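Long-range contacts in E2A dna-binding protein (Human adenovirus 5, PDB 2WAZ), which binds single-stranded DNA and takes part in the elongation phase of viral strand-displacement replication, unwinding the template without ATP by forming multimers: residues K110-S115 with K180-F185; I116-E121 with A163-H168; I158-A163 with F186-K191; L235-P240 with H335-V340. The protein carries 1 engineered substitution. One frame throughout, in Å; residues are numbered along the deposited sequence.

Interaction 1. Residues K110-S115 with K180-F185; sequences KCLHGS and KSCGMF. With ZN (zinc ion), chain B.
C111, H113 and C182 bind one zinc ion across this contact and so form three corners of a site of three cysteines and one histidine, which C166 completes. The site illustrates how a metal can stand in for regular structure: neither K110-S115 nor K180-F185 is a helix or strand where they meet, yet the ion locks them together inside the zinc-binding domain.

Metal bonds come first. C111 SG and C182 SG each lie 2.3 Å from the zinc ion, and H113 ND1 lies 2.0 Å from it. In both cysteines SG is tucked between the backbone N and the carbonyl carbon (chi1 64° in C111 and 59° in C182), a rotation that turns the sulfurs inward to the shared ion. A type I turn from C111 to G114 brings C111 and H113 to the same metal.

One weak N-H...S bond reaches each of two sulfurs. L112 N donates to C182 SG across the contact, at 3.7 Å, while H113 N donates to C111 SG within the turn. Such bonds would be expected to temper the negative charge on thiolates.

Apolar packing fills in behind. L112 CB rests against C182 CB at 3.8 Å, and C111 CB lies 4.3 Å from M184 CB; L112 and M184 both also touch W98 of strand 95-99.

Further polar bonds flank the ligands. S181 OG, bonded to D169, also accepts from G183 N in an ST turn just beside C182. The far side of the imidazole is held through water: H113 NE2 donates to a water 3.0 Å away, which in turn donates to K180 O.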
# COMPACT_ATOMS: atom_id res chain seq x y z
N LYS A 110 11.63 -3.19 -12.01
CA LYS A 110 11.55 -4.60 -11.59
C LYS A 110 10.21 -4.90 -10.89
O LYS A 110 9.71 -4.03 -10.19
CB LYS A 110 12.70 -4.97 -10.68
CG LYS A 110 14.01 -4.88 -11.43
CD LYS A 110 15.17 -4.98 -10.50
CE LYS A 110 16.49 -4.61 -11.24
NZ LYS A 110 16.80 -3.06 -11.45
N CYS A 111 9.67 -6.12 -11.06
CA CYS A 111 8.37 -6.43 -10.50
C CYS A 111 8.60 -7.10 -9.16
O CYS A 111 9.75 -7.19 -8.73
CB CYS A 111 7.54 -7.34 -11.41
SG CYS A 111 8.30 -8.93 -11.63
N LEU A 112 7.53 -7.62 -8.55
CA LEU A 112 7.62 -8.21 -7.21
C LEU A 112 8.47 -9.47 -7.19
O LEU A 112 8.93 -9.88 -6.12
CB LEU A 112 6.20 -8.54 -6.66
CG LEU A 112 5.31 -7.51 -5.94
CD1 LEU A 112 5.89 -6.11 -5.51
CD2 LEU A 112 3.85 -7.47 -6.50
N HIS A 113 8.67 -10.08 -8.35
CA HIS A 113 9.59 -11.20 -8.44
C HIS A 113 11.02 -10.77 -8.26
O HIS A 113 11.89 -11.65 -8.09
CB HIS A 113 9.50 -11.94 -9.77
CG HIS A 113 8.21 -12.67 -9.98
ND1 HIS A 113 7.09 -12.06 -10.53
CD2 HIS A 113 7.86 -13.95 -9.70
CE1 HIS A 113 6.11 -12.96 -10.60
NE2 HIS A 113 6.55 -14.10 -10.08
N GLY A 114 11.27 -9.45 -8.37
CA GLY A 114 12.64 -8.93 -8.36
C GLY A 114 13.38 -9.04 -9.71
O GLY A 114 14.57 -8.71 -9.80
N SER A 115 12.67 -9.46 -10.76
CA SER A 115 13.28 -9.51 -12.11
C SER A 115 12.80 -8.33 -12.96
O SER A 115 11.70 -7.75 -12.70
CB SER A 115 12.95 -10.82 -12.81
OG SER A 115 11.55 -11.07 -12.75
N LYS A 180 1.29 -17.25 -13.30
CA LYS A 180 2.57 -17.02 -12.60
C LYS A 180 2.87 -15.56 -12.38
O LYS A 180 3.92 -15.21 -11.80
CB LYS A 180 3.75 -17.72 -13.33
CG LYS A 180 3.74 -19.26 -13.13
CD LYS A 180 5.10 -19.90 -13.47
CE LYS A 180 4.94 -21.39 -13.83
NZ LYS A 180 3.91 -22.03 -12.92
N SER A 181 1.97 -14.71 -12.84
CA SER A 181 2.13 -13.27 -12.70
C SER A 181 2.18 -12.80 -11.22
O SER A 181 1.55 -13.41 -10.36
CB SER A 181 1.03 -12.53 -13.45
OG SER A 181 1.32 -11.14 -13.45
N CYS A 182 2.95 -11.74 -10.95
CA CYS A 182 2.90 -11.07 -9.63
C CYS A 182 1.80 -10.00 -9.61
O CYS A 182 1.54 -9.40 -8.56
CB CYS A 182 4.25 -10.42 -9.27
SG CYS A 182 4.79 -9.18 -10.46
N GLY A 183 1.22 -9.73 -10.78
CA GLY A 183 0.11 -8.84 -10.95
C GLY A 183 0.45 -7.42 -11.34
O GLY A 183 -0.42 -6.55 -11.41
N MET A 184 1.72 -7.18 -11.60
CA MET A 184 2.20 -5.83 -11.78
C MET A 184 2.29 -5.56 -13.27
O MET A 184 2.80 -6.39 -14.04
CB MET A 184 3.56 -5.69 -11.06
CG MET A 184 3.86 -4.31 -10.59
SD MET A 184 5.30 -4.15 -9.49
CE MET A 184 4.89 -5.34 -8.31
N PHE A 185 1.79 -4.39 -13.66
CA PHE A 185 1.85 -3.93 -15.02
C PHE A 185 1.80 -2.43 -14.97
O PHE A 185 1.04 -1.83 -14.15
CB PHE A 185 0.65 -4.46 -15.77
CG PHE A 185 0.49 -3.90 -17.13
CD1 PHE A 185 1.22 -4.42 -18.21
CD2 PHE A 185 -0.40 -2.87 -17.35
CE1 PHE A 185 1.10 -3.92 -19.49
CE2 PHE A 185 -0.54 -2.34 -18.67
CZ PHE A 185 0.20 -2.87 -19.72
ZN ZN B . 6.48 -10.40 -11.53
O HOH W 1 5.46 -16.87 -9.81

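Interaction 2. Residues I116-E121 with A163-H168; sequences IMINKE and ARCCVH. With ZN (zinc ion), chain B.
Strands 118-124 and 163-165 pair here as antiparallel neighbours, and I118 and C165 form a hydrogen-bonded pair. I118 N reaches C165 O at 3.0 Å, and C165 N returns the bond to I118 O. Two residues on, K120 N meets A163 O at 2.8 Å, almost straight at the hydrogen (170°). Between these pairs N119 faces R164 without backbone bonds, although R164 CA lies close to I118 O in a CA-H...O contact.

On one face of the sheet the N119 and R164 side chains run side by side in the same direction, their amide and guanidinium planes 47° apart. N119 OD1 sits over a guanidinium face, offset toward its rim, while the charge itself is paired with D162.

The ladder is also an approach to metal: just beyond C165 the chain delivers C166, whose SG lies 2.3 Å from the zinc ion that C111, H113 and C182 also bind. M117 CB lies 3.3 Å from C165 O beside this junction, and the bend at chi3 (78°) brings M117 CE to 3.6 Å from R164 O.

The other face carries I118, K120, A163 and C165. K120 arches past C165 to place NZ 3.6 Å from C165 SG, its ammonium held by the carbonyls of C172 and D169. Where the pairing gives way to loop, a water bridges I116 O to V167 N, and I118 CG1 packs on V167 CG2.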
# COMPACT_ATOMS: atom_id res chain seq x y z
N ILE A 116 13.61 -7.97 -13.96
CA ILE A 116 13.28 -6.85 -14.76
C ILE A 116 11.89 -7.04 -15.47
O ILE A 116 11.52 -8.17 -15.82
CB ILE A 116 14.44 -6.32 -15.76
CG1 ILE A 116 14.18 -6.71 -17.15
CG2 ILE A 116 15.97 -6.55 -15.36
CD1 ILE A 116 14.36 -5.51 -18.03
N MET A 117 11.18 -5.92 -15.68
CA MET A 117 9.96 -5.92 -16.45
C MET A 117 10.18 -5.72 -17.98
O MET A 117 11.03 -4.91 -18.41
CB MET A 117 8.91 -4.92 -15.86
CG MET A 117 8.58 -5.22 -14.33
SD MET A 117 7.44 -3.98 -13.67
CE MET A 117 5.89 -4.59 -14.40
N ILE A 118 9.41 -6.47 -18.78
CA ILE A 118 9.54 -6.50 -20.24
C ILE A 118 8.72 -5.40 -20.90
O ILE A 118 7.62 -5.05 -20.48
CB ILE A 118 9.05 -7.85 -20.76
CG1 ILE A 118 9.82 -8.99 -20.13
CG2 ILE A 118 9.08 -7.89 -22.31
CD1 ILE A 118 11.39 -9.00 -20.45
N ASN A 119 9.26 -4.84 -21.95
CA ASN A 119 8.55 -3.82 -22.67
C ASN A 119 7.45 -4.38 -23.57
O ASN A 119 7.68 -5.33 -24.31
CB ASN A 119 9.53 -3.05 -23.48
CG ASN A 119 9.86 -1.76 -22.87
OD1 ASN A 119 10.95 -1.59 -22.30
ND2 ASN A 119 8.91 -0.79 -22.98
N LYS A 120 6.26 -3.81 -23.44
CA LYS A 120 5.06 -4.17 -24.25
C LYS A 120 4.49 -2.91 -24.92
O LYS A 120 4.71 -1.77 -24.46
CB LYS A 120 3.95 -4.67 -23.33
CG LYS A 120 4.02 -6.11 -22.88
CD LYS A 120 3.14 -7.01 -23.74
CE LYS A 120 3.35 -8.49 -23.45
NZ LYS A 120 2.65 -9.00 -22.21
N GLU A 121 3.71 -3.12 -25.97
CA GLU A 121 2.74 -2.10 -26.38
C GLU A 121 1.32 -2.31 -25.79
O GLU A 121 0.76 -3.41 -25.81
CB GLU A 121 2.70 -1.95 -27.90
CG GLU A 121 2.18 -0.58 -28.33
CD GLU A 121 1.98 -0.47 -29.85
OE1 GLU A 121 2.80 -1.06 -30.61
OE2 GLU A 121 1.02 0.22 -30.27
N ALA A 163 4.79 0.48 -22.23
CA ALA A 163 4.29 -0.42 -21.21
C ALA A 163 5.35 -1.45 -20.71
O ALA A 163 6.28 -1.78 -21.45
CB ALA A 163 3.03 -1.15 -21.72
N ARG A 164 5.16 -1.94 -19.47
CA ARG A 164 6.01 -2.95 -18.78
C ARG A 164 5.17 -4.01 -18.12
O ARG A 164 4.21 -3.70 -17.40
CB ARG A 164 6.81 -2.34 -17.65
CG ARG A 164 7.59 -1.18 -18.05
CD ARG A 164 8.79 -1.57 -18.98
NE ARG A 164 9.73 -0.45 -18.85
CZ ARG A 164 9.69 0.63 -19.61
NH1 ARG A 164 8.81 0.68 -20.59
NH2 ARG A 164 10.54 1.63 -19.40
N CYS A 165 5.58 -5.26 -18.30
CA CYS A 165 4.85 -6.35 -17.74
C CYS A 165 5.81 -7.22 -16.90
O CYS A 165 7.00 -7.22 -17.14
CB CYS A 165 4.17 -7.12 -18.90
SG CYS A 165 5.30 -8.19 -19.88
N CYS A 166 5.29 -7.94 -15.93
CA CYS A 166 5.98 -9.09 -15.35
C CYS A 166 6.51 -10.04 -16.42
O CYS A 166 5.83 -10.35 -17.38
CB CYS A 166 4.99 -9.88 -14.49
SG CYS A 166 5.69 -11.19 -13.55
N VAL A 167 7.72 -10.53 -16.26
CA VAL A 167 8.31 -11.37 -17.33
C VAL A 167 7.44 -12.64 -17.56
O VAL A 167 7.40 -13.20 -18.65
CB VAL A 167 9.82 -11.73 -17.00
CG1 VAL A 167 9.91 -12.75 -15.87
CG2 VAL A 167 10.57 -12.24 -18.24
N HIS A 168 6.73 -13.08 -16.52
CA HIS A 168 5.86 -14.24 -16.64
C HIS A 168 4.66 -14.00 -17.51
O HIS A 168 4.01 -14.93 -17.94
CB HIS A 168 5.49 -14.77 -15.27
CG HIS A 168 6.69 -15.15 -14.46
ND1 HIS A 168 7.25 -16.41 -14.51
CD2 HIS A 168 7.44 -14.44 -13.59
CE1 HIS A 168 8.28 -16.47 -13.69
NE2 HIS A 168 8.42 -15.29 -13.12
ZN ZN B . 6.48 -10.40 -11.53
O HOH W 2 9.56 -9.40 -14.32
O HOH W 3 11.78 -2.44 -17.40

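Interaction 3. Residues I158-A163 with F186-K191; sequences ISNTDA and FSEGAK
N160 is the first residue of segment 158-163 to meet segment 186-191, laying its CB 3.5 Å from S187 O. Its CG is anti to the carbonyl carbon (chi1 -80°), which carries the amide past that oxygen toward the S187 side chain. The S187 hydroxyl has its partner in H122.

The chain then turns a corner at T161, and D162 makes the principal bonds. Its backbone N donates to a water, which donates on to S187 O, a bridge between the two segments. Its carbonyl then accepts from G189 N at 2.8 Å, the donor tilted 34° from the carbonyl plane. The D162 carboxylate adds a second grip: with CG anti to the backbone N (chi1 -170°), OD2 reaches A190 N at 3.1 Å, approached from above the carboxylate plane, and also touches A190 CB. OD1 pairs with R164 instead, so the two oxygens divide their work between the helix start and a cation. The D162 bonds exemplify how the first turn of a helix, whose N-H groups lack carbonyl partners within the helix, can be satisfied from another part of the chain. With E188 at the N-cap position, the negative D162 group beside the helix N-terminus would be expected to interact favourably with its dipole.

A163 finishes the segment, its CA 3.1 Å from F186 O. Here strand 158-165 lies between strands 118-124 and 185-186 in a three-stranded antiparallel sheet, with helix 189-206 starting soon after the last of them and F186 packing toward L242 and P244 of strand 242-246.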
# COMPACT_ATOMS: atom_id res chain seq x y z
N ILE A 158 -5.59 5.24 -27.72
CA ILE A 158 -4.28 5.71 -27.18
C ILE A 158 -3.19 4.60 -27.25
O ILE A 158 -3.35 3.53 -26.65
CB ILE A 158 -4.40 6.22 -25.69
CG1 ILE A 158 -5.58 7.19 -25.53
CG2 ILE A 158 -3.13 6.93 -25.23
CD1 ILE A 158 -6.12 7.31 -24.07
N SER A 159 -2.09 4.87 -27.97
CA SER A 159 -1.00 3.92 -28.15
C SER A 159 0.12 4.19 -27.15
O SER A 159 0.88 5.14 -27.31
CB SER A 159 -0.41 4.01 -29.58
OG SER A 159 -1.08 3.20 -30.53
N ASN A 160 0.21 3.37 -26.11
CA ASN A 160 1.32 3.45 -25.16
C ASN A 160 2.42 2.50 -25.58
O ASN A 160 2.27 1.29 -25.45
CB ASN A 160 0.85 3.09 -23.75
CG ASN A 160 0.14 4.22 -23.05
OD1 ASN A 160 0.60 5.35 -23.03
ND2 ASN A 160 -0.97 3.92 -22.46
N THR A 161 3.54 3.04 -26.05
CA THR A 161 4.64 2.21 -26.55
C THR A 161 5.66 1.82 -25.49
O THR A 161 6.63 1.11 -25.76
CB THR A 161 5.37 2.92 -27.71
OG1 THR A 161 5.84 4.21 -27.28
CG2 THR A 161 4.41 3.06 -28.88
N ASP A 162 5.41 2.28 -24.27
CA ASP A 162 6.35 2.14 -23.19
C ASP A 162 5.75 1.37 -21.98
O ASP A 162 6.18 1.57 -20.85
CB ASP A 162 6.77 3.55 -22.81
CG ASP A 162 7.94 3.59 -21.84
OD1 ASP A 162 8.85 2.74 -21.92
OD2 ASP A 162 7.94 4.52 -21.02
N ALA A 163 4.79 0.48 -22.23
CA ALA A 163 4.29 -0.42 -21.21
C ALA A 163 5.35 -1.45 -20.71
O ALA A 163 6.28 -1.78 -21.45
CB ALA A 163 3.03 -1.15 -21.72
N PHE A 186 2.56 -1.80 -15.85
CA PHE A 186 2.49 -0.38 -15.99
C PHE A 186 2.27 -0.04 -17.47
O PHE A 186 2.99 -0.52 -18.37
CB PHE A 186 3.78 0.31 -15.50
CG PHE A 186 4.16 -0.00 -14.06
CD1 PHE A 186 3.38 0.42 -12.99
CD2 PHE A 186 5.35 -0.68 -13.78
CE1 PHE A 186 3.75 0.14 -11.65
CE2 PHE A 186 5.75 -0.95 -12.47
CZ PHE A 186 4.94 -0.57 -11.40
N SER A 187 1.30 0.84 -17.70
CA SER A 187 0.91 1.30 -19.03
C SER A 187 1.98 2.24 -19.46
O SER A 187 2.29 2.32 -20.66
CB SER A 187 -0.43 2.04 -18.99
OG SER A 187 -1.45 1.31 -19.65
N GLU A 188 2.56 2.94 -18.49
CA GLU A 188 3.65 3.89 -18.83
C GLU A 188 4.86 3.75 -17.92
O GLU A 188 4.90 4.27 -16.80
CB GLU A 188 3.15 5.36 -19.04
CG GLU A 188 2.11 5.84 -18.06
CD GLU A 188 1.06 6.85 -18.64
OE1 GLU A 188 -0.14 6.73 -18.22
OE2 GLU A 188 1.41 7.75 -19.47
N GLY A 189 5.83 3.02 -18.43
CA GLY A 189 7.08 2.71 -17.76
C GLY A 189 7.78 3.90 -17.18
O GLY A 189 8.23 3.88 -16.01
N ALA A 190 7.85 4.96 -17.98
CA ALA A 190 8.59 6.12 -17.61
C ALA A 190 7.90 6.88 -16.47
O ALA A 190 8.55 7.35 -15.54
CB ALA A 190 8.77 7.02 -18.88
N LYS A 191 6.59 7.00 -16.50
CA LYS A 191 5.87 7.57 -15.35
C LYS A 191 5.99 6.68 -14.05
O LYS A 191 6.15 7.17 -12.93
CB LYS A 191 4.39 7.80 -15.73
CG LYS A 191 3.59 8.42 -14.60
CD LYS A 191 2.36 9.15 -15.06
CE LYS A 191 1.26 8.24 -15.53
NZ LYS A 191 0.18 9.06 -16.22
O HOH W 4 3.58 4.03 -22.51

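Interaction 4. Residues L235-P240 with H335-V340; sequences LGRQLP and HQYRPV. Engineered in segment 335-340: P339 (natural residue Asn).
Y337 has CG anti to its backbone N (chi1 -160°), which swings the phenol ring across G236 so that G236 CA lies 3.8 Å from the ring centroid, over the face, in a CH-pi contact. Q238 is bent at chi2 (-60°), folding its amide back onto its own segment: NE2 donates to G236 O at 2.9 Å. That oxygen also accepts from R338 N, and the two donors come from opposite faces of the carbonyl plane.

The R338 bond belongs to a single antiparallel bridge, closed by G236 N to R338 O at 2.8 Å. It shows two irregular loops borrowing strand geometry for one residue pair, and so tying the C-terminal part of the chain to the loop before strand 242-246. R237 extends the join by donating from NE to G183 O, beside the first zinc site.

Around the bridge, L235 CD1 sits over the R338 guanidinium face, 3.5 Å from NH1. The Q238 amide crosses the R338 chain at CD, 3.8 Å from NE2, with its plane nearly perpendicular to the guanidinium. Farther along, L239 CD1 packs on H335 CB at 3.8 Å. Two waters complete the seam: one links Q238 N with H335 O, the other Q238 O with H335 ND1.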
# COMPACT_ATOMS: atom_id res chain seq x y z
N LEU A 235 -10.40 -14.21 -7.16
CA LEU A 235 -9.64 -14.31 -8.38
C LEU A 235 -8.99 -12.94 -8.64
O LEU A 235 -9.25 -11.96 -7.93
CB LEU A 235 -10.65 -14.70 -9.49
CG LEU A 235 -10.92 -16.21 -9.80
CD1 LEU A 235 -10.21 -17.23 -8.96
CD2 LEU A 235 -12.35 -16.50 -9.79
N GLY A 236 -8.15 -12.86 -9.65
CA GLY A 236 -7.41 -11.63 -9.94
C GLY A 236 -6.17 -11.44 -9.09
O GLY A 236 -5.56 -12.41 -8.60
N ARG A 237 -5.81 -10.17 -8.92
CA ARG A 237 -4.62 -9.77 -8.20
C ARG A 237 -4.79 -10.08 -6.68
O ARG A 237 -5.91 -10.04 -6.15
CB ARG A 237 -4.40 -8.28 -8.49
CG ARG A 237 -3.04 -7.73 -8.03
CD ARG A 237 -2.86 -6.24 -8.35
NE ARG A 237 -2.65 -6.12 -9.76
CZ ARG A 237 -3.61 -5.81 -10.63
NH1 ARG A 237 -4.87 -5.59 -10.21
NH2 ARG A 237 -3.31 -5.74 -11.91
N GLN A 238 -3.72 -10.52 -6.02
CA GLN A 238 -3.78 -10.90 -4.61
C GLN A 238 -3.13 -9.88 -3.64
O GLN A 238 -3.04 -10.13 -2.48
CB GLN A 238 -3.12 -12.27 -4.45
CG GLN A 238 -3.86 -13.38 -5.34
CD GLN A 238 -5.31 -13.56 -4.98
OE1 GLN A 238 -5.62 -13.88 -3.86
NE2 GLN A 238 -6.20 -13.36 -5.94
N LEU A 239 -2.72 -8.72 -4.15
CA LEU A 239 -2.09 -7.67 -3.37
C LEU A 239 -2.69 -6.37 -3.85
O LEU A 239 -3.12 -6.30 -5.02
CB LEU A 239 -0.58 -7.64 -3.65
CG LEU A 239 0.09 -8.82 -2.98
CD1 LEU A 239 1.53 -8.93 -3.37
CD2 LEU A 239 -0.07 -8.66 -1.44
N PRO A 240 -2.72 -5.31 -2.98
CA PRO A 240 -3.17 -3.99 -3.44
C PRO A 240 -2.50 -3.57 -4.77
O PRO A 240 -1.28 -3.66 -4.88
CB PRO A 240 -2.69 -3.08 -2.31
CG PRO A 240 -3.00 -3.99 -1.05
CD PRO A 240 -2.47 -5.31 -1.52
N HIS A 335 1.35 -15.12 -3.52
CA HIS A 335 0.90 -13.81 -4.05
C HIS A 335 0.56 -13.82 -5.57
O HIS A 335 0.32 -12.76 -6.17
CB HIS A 335 1.93 -12.70 -3.77
CG HIS A 335 2.28 -12.55 -2.33
ND1 HIS A 335 1.36 -12.21 -1.37
CD2 HIS A 335 3.47 -12.67 -1.70
CE1 HIS A 335 1.96 -12.13 -0.20
NE2 HIS A 335 3.25 -12.40 -0.37
N GLN A 336 0.60 -15.00 -6.20
CA GLN A 336 0.32 -15.12 -7.66
C GLN A 336 -1.04 -14.61 -8.02
O GLN A 336 -1.98 -14.89 -7.32
CB GLN A 336 0.45 -16.58 -8.12
CG GLN A 336 1.89 -16.93 -8.42
CD GLN A 336 2.16 -18.41 -8.66
OE1 GLN A 336 3.28 -18.79 -9.10
NE2 GLN A 336 1.18 -19.23 -8.38
N TYR A 337 -1.15 -13.80 -9.05
CA TYR A 337 -2.43 -13.58 -9.70
C TYR A 337 -3.17 -14.95 -9.99
O TYR A 337 -2.56 -16.03 -10.25
CB TYR A 337 -2.17 -12.86 -10.99
CG TYR A 337 -3.34 -12.12 -11.61
CD1 TYR A 337 -4.21 -12.77 -12.48
CD2 TYR A 337 -3.52 -10.74 -11.40
CE1 TYR A 337 -5.29 -12.10 -13.12
CE2 TYR A 337 -4.62 -10.04 -12.02
CZ TYR A 337 -5.49 -10.75 -12.88
OH TYR A 337 -6.54 -10.13 -13.52
N ARG A 338 -4.48 -14.90 -9.93
CA ARG A 338 -5.32 -16.08 -10.09
C ARG A 338 -6.23 -15.76 -11.26
O ARG A 338 -7.25 -15.12 -11.08
CB ARG A 338 -6.07 -16.39 -8.83
CG ARG A 338 -5.19 -16.98 -7.72
CD ARG A 338 -5.99 -17.15 -6.38
NE ARG A 338 -6.76 -18.39 -6.50
CZ ARG A 338 -8.06 -18.57 -6.28
NH1 ARG A 338 -8.87 -17.60 -5.80
NH2 ARG A 338 -8.55 -19.78 -6.52
N PRO A 339 -5.79 -16.12 -12.48
CA PRO A 339 -6.55 -15.60 -13.62
C PRO A 339 -7.67 -16.54 -13.82
O PRO A 339 -7.60 -17.71 -13.37
CB PRO A 339 -5.61 -15.81 -14.85
CG PRO A 339 -4.57 -16.88 -14.41
CD PRO A 339 -4.57 -16.87 -12.85
N VAL A 340 -8.68 -16.05 -14.51
CA VAL A 340 -9.62 -16.94 -15.14
C VAL A 340 -9.62 -16.68 -16.66
O VAL A 340 -10.01 -15.60 -17.17
CB VAL A 340 -11.02 -16.82 -14.49
CG1 VAL A 340 -11.84 -15.71 -15.18
CG2 VAL A 340 -11.73 -18.24 -14.46
O HOH W 5 -1.19 -10.88 -7.33
O HOH W 6 -1.50 -12.01 -1.12

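In the fold
Interactions 1, 2 and 3 lie within one zinc-binding domain. Interactions 1 and 2 have centres about 9 Å apart and share a zinc ion, interaction 2 being nested along the chain inside the loop closed by interaction 1. Interaction 3 crosses both in chain order, shares A163 with interaction 2 (centres about 10 Å apart), and carries the sheet of strands 118-124, 158-165 and 185-186 on to helix 189-206. Interaction 4 follows in series, with its centre about 12 Å from that of interaction 1; S181 O and Y337 N probably bond the two. Metal site, sheet and helix start thus form one continuous unit, against which the C-terminal segment is tied.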